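Local atomic coordinates of hypothetical protein (Staphylococcus aureus subsp. aureus, PDB entry 1QYI), a protein that is of unknown function but belongs to the haloacid dehalogenase (HAD)-like family, and is therefore possibly a hydrolase. Residues A[353-356]-A[361-364]. Sequence-based numbering, arbitrary orientation.
Sequences ELEA and YVIN
Leu354, on helix 351-356, and Val362, on the edge strand 361-363, direct their CB atoms toward each other, their CA atoms 7.5 Å apart. Leu354 CB makes the closest approach, lying 4.2 Å from Val362 CG2. From CB the leucine chain runs on with CG anti to the carbonyl carbon (chi1 -69°), and CG stands farther back from both valine methyls. At the branch, CD1 returns to the strand and comes alongside the valine fork, 4.3 Å from Val362 CG1 and 4.4 Å from CG2. CD2 leads away from Val362, and Leu328 of helix 325-334 also touches the leucine side chain. Val362 CG2, anti to its own carbonyl carbon, is the methyl put forward, reaching between Leu354 and the aliphatic part of Glu355, whose CG lies 4.5 Å off. The carboxylate of Glu355 continues outward from this exposed side of the contact. Helix and edge strand belong to one beta-alpha-beta unit, in which strand 337-341 pairs with 361-363 through backbone hydrogen bonds of Tyr361 and Ile363 in the parallel sheet of this HAD-like domain. With methyl and methylene groups alone in touch and no hydrogen bond across, cohesion here rests on dispersion and partial burial of apolar surface, which impose little directional constraint.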
ATOM      1  N   GLU A 353     -11.720   3.278 -19.208  1.00 32.83           N
ATOM      2  CA  GLU A 353     -10.421   3.922 -19.376  1.00 32.70           C
ATOM      3  C   GLU A 353      -9.466   3.008 -20.152  1.00 29.50           C
ATOM      4  O   GLU A 353      -8.643   3.484 -20.930  1.00 27.74           O
ATOM      5  CB  GLU A 353      -9.800   4.262 -18.009  1.00 35.91           C
ATOM      6  CG  GLU A 353      -9.380   3.021 -17.221  1.00 41.00           C
ATOM      7  CD  GLU A 353      -8.549   3.304 -15.979  1.00 43.38           C
ATOM      8  OE1 GLU A 353      -9.046   3.977 -15.048  1.00 43.85           O
ATOM      9  OE2 GLU A 353      -7.387   2.840 -15.941  1.00 46.23           O
ATOM     10  N   LEU A 354      -9.570   1.698 -19.940  1.00 27.83           N
ATOM     11  CA  LEU A 354      -8.686   0.759 -20.638  1.00 26.74           C
ATOM     12  C   LEU A 354      -8.950   0.756 -22.137  1.00 27.40           C
ATOM     13  O   LEU A 354      -8.019   0.744 -22.934  1.00 28.40           O
ATOM     14  CB  LEU A 354      -8.836  -0.665 -20.087  1.00 22.88           C
ATOM     15  CG  LEU A 354      -8.320  -0.895 -18.665  1.00 20.95           C
ATOM     16  CD1 LEU A 354      -8.545  -2.336 -18.251  1.00 17.86           C
ATOM     17  CD2 LEU A 354      -6.847  -0.542 -18.604  1.00 21.17           C
ATOM     18  N   GLU A 355     -10.218   0.778 -22.527  1.00 28.49           N
ATOM     19  CA  GLU A 355     -10.536   0.787 -23.939  1.00 29.47           C
ATOM     20  C   GLU A 355     -10.258   2.166 -24.530  1.00 29.32           C
ATOM     21  O   GLU A 355      -9.841   2.283 -25.684  1.00 28.07           O
ATOM     22  CB  GLU A 355     -11.993   0.389 -24.157  1.00 33.04           C
ATOM     23  CG  GLU A 355     -12.341  -0.986 -23.598  1.00 37.93           C
ATOM     24  CD  GLU A 355     -13.793  -1.340 -23.813  1.00 41.36           C
ATOM     25  OE1 GLU A 355     -14.658  -0.522 -23.419  1.00 42.10           O
ATOM     26  OE2 GLU A 355     -14.069  -2.431 -24.370  1.00 43.85           O
ATOM     27  N   ALA A 356     -10.481   3.215 -23.747  1.00 29.74           N
ATOM     28  CA  ALA A 356     -10.210   4.566 -24.236  1.00 31.51           C
ATOM     29  C   ALA A 356      -8.695   4.777 -24.376  1.00 32.41           C
ATOM     30  O   ALA A 356      -8.252   5.780 -24.936  1.00 31.85           O
ATOM     31  CB  ALA A 356     -10.804   5.611 -23.289  1.00 30.35           C
ATOM     32  N   TYR A 361      -6.153  -6.066 -25.096  1.00 31.04           N
ATOM     33  CA  TYR A 361      -7.209  -6.966 -24.653  1.00 29.02           C
ATOM     34  C   TYR A 361      -7.643  -6.578 -23.262  1.00 28.54           C
ATOM     35  O   TYR A 361      -6.909  -5.922 -22.534  1.00 28.05           O
ATOM     36  CB  TYR A 361      -6.724  -8.418 -24.622  1.00 28.02           C
ATOM     37  CG  TYR A 361      -6.076  -8.855 -25.897  1.00 27.24           C
ATOM     38  CD1 TYR A 361      -4.718  -8.650 -26.108  1.00 28.04           C
ATOM     39  CD2 TYR A 361      -6.822  -9.438 -26.912  1.00 26.06           C
ATOM     40  CE1 TYR A 361      -4.118  -9.016 -27.296  1.00 28.99           C
ATOM     41  CE2 TYR A 361      -6.228  -9.807 -28.108  1.00 27.56           C
ATOM     42  CZ  TYR A 361      -4.874  -9.593 -28.292  1.00 28.77           C
ATOM     43  OH  TYR A 361      -4.261  -9.965 -29.466  1.00 30.59           O
ATOM     44  N   VAL A 362      -8.854  -6.974 -22.903  1.00 29.14           N
ATOM     45  CA  VAL A 362      -9.366  -6.699 -21.574  1.00 27.64           C
ATOM     46  C   VAL A 362     -10.030  -7.992 -21.097  1.00 27.50           C
ATOM     47  O   VAL A 362     -10.903  -8.540 -21.765  1.00 27.03           O
ATOM     48  CB  VAL A 362     -10.374  -5.525 -21.587  1.00 26.89           C
ATOM     49  CG1 VAL A 362     -10.965  -5.322 -20.202  1.00 27.54           C
ATOM     50  CG2 VAL A 362      -9.672  -4.250 -22.033  1.00 26.75           C
ATOM     51  N   ILE A 363      -9.586  -8.487 -19.946  1.00 28.60           N
ATOM     52  CA  ILE A 363     -10.110  -9.726 -19.382  1.00 27.17           C
ATOM     53  C   ILE A 363     -10.762  -9.458 -18.021  1.00 26.01           C
ATOM     54  O   ILE A 363     -10.416  -8.487 -17.358  1.00 27.27           O
ATOM     55  CB  ILE A 363      -8.946 -10.775 -19.294  1.00 28.32           C
ATOM     56  CG1 ILE A 363      -9.344 -12.028 -20.048  1.00 27.51           C
ATOM     57  CG2 ILE A 363      -8.589 -11.112 -17.861  1.00 28.95           C
ATOM     58  CD1 ILE A 363      -9.706 -11.758 -21.483  1.00 29.31           C
ATOM     59  N   ASN A 364     -11.720 -10.293 -17.612  1.00 25.52           N
ATOM     60  CA  ASN A 364     -12.379 -10.091 -16.319  1.00 24.95           C
ATOM     61  C   ASN A 364     -11.443 -10.398 -15.164  1.00 25.64           C
ATOM     62  O   ASN A 364     -11.427  -9.688 -14.163  1.00 25.46           O
ATOM     63  CB  ASN A 364     -13.633 -10.955 -16.183  1.00 24.74           C
ATOM     64  CG  ASN A 364     -14.786 -10.454 -17.026  1.00 26.22           C
ATOM     65  OD1 ASN A 364     -15.252  -9.325 -16.868  1.00 25.27           O
ATOM     66  ND2 ASN A 364     -15.260 -11.301 -17.928  1.00 28.26           N
TER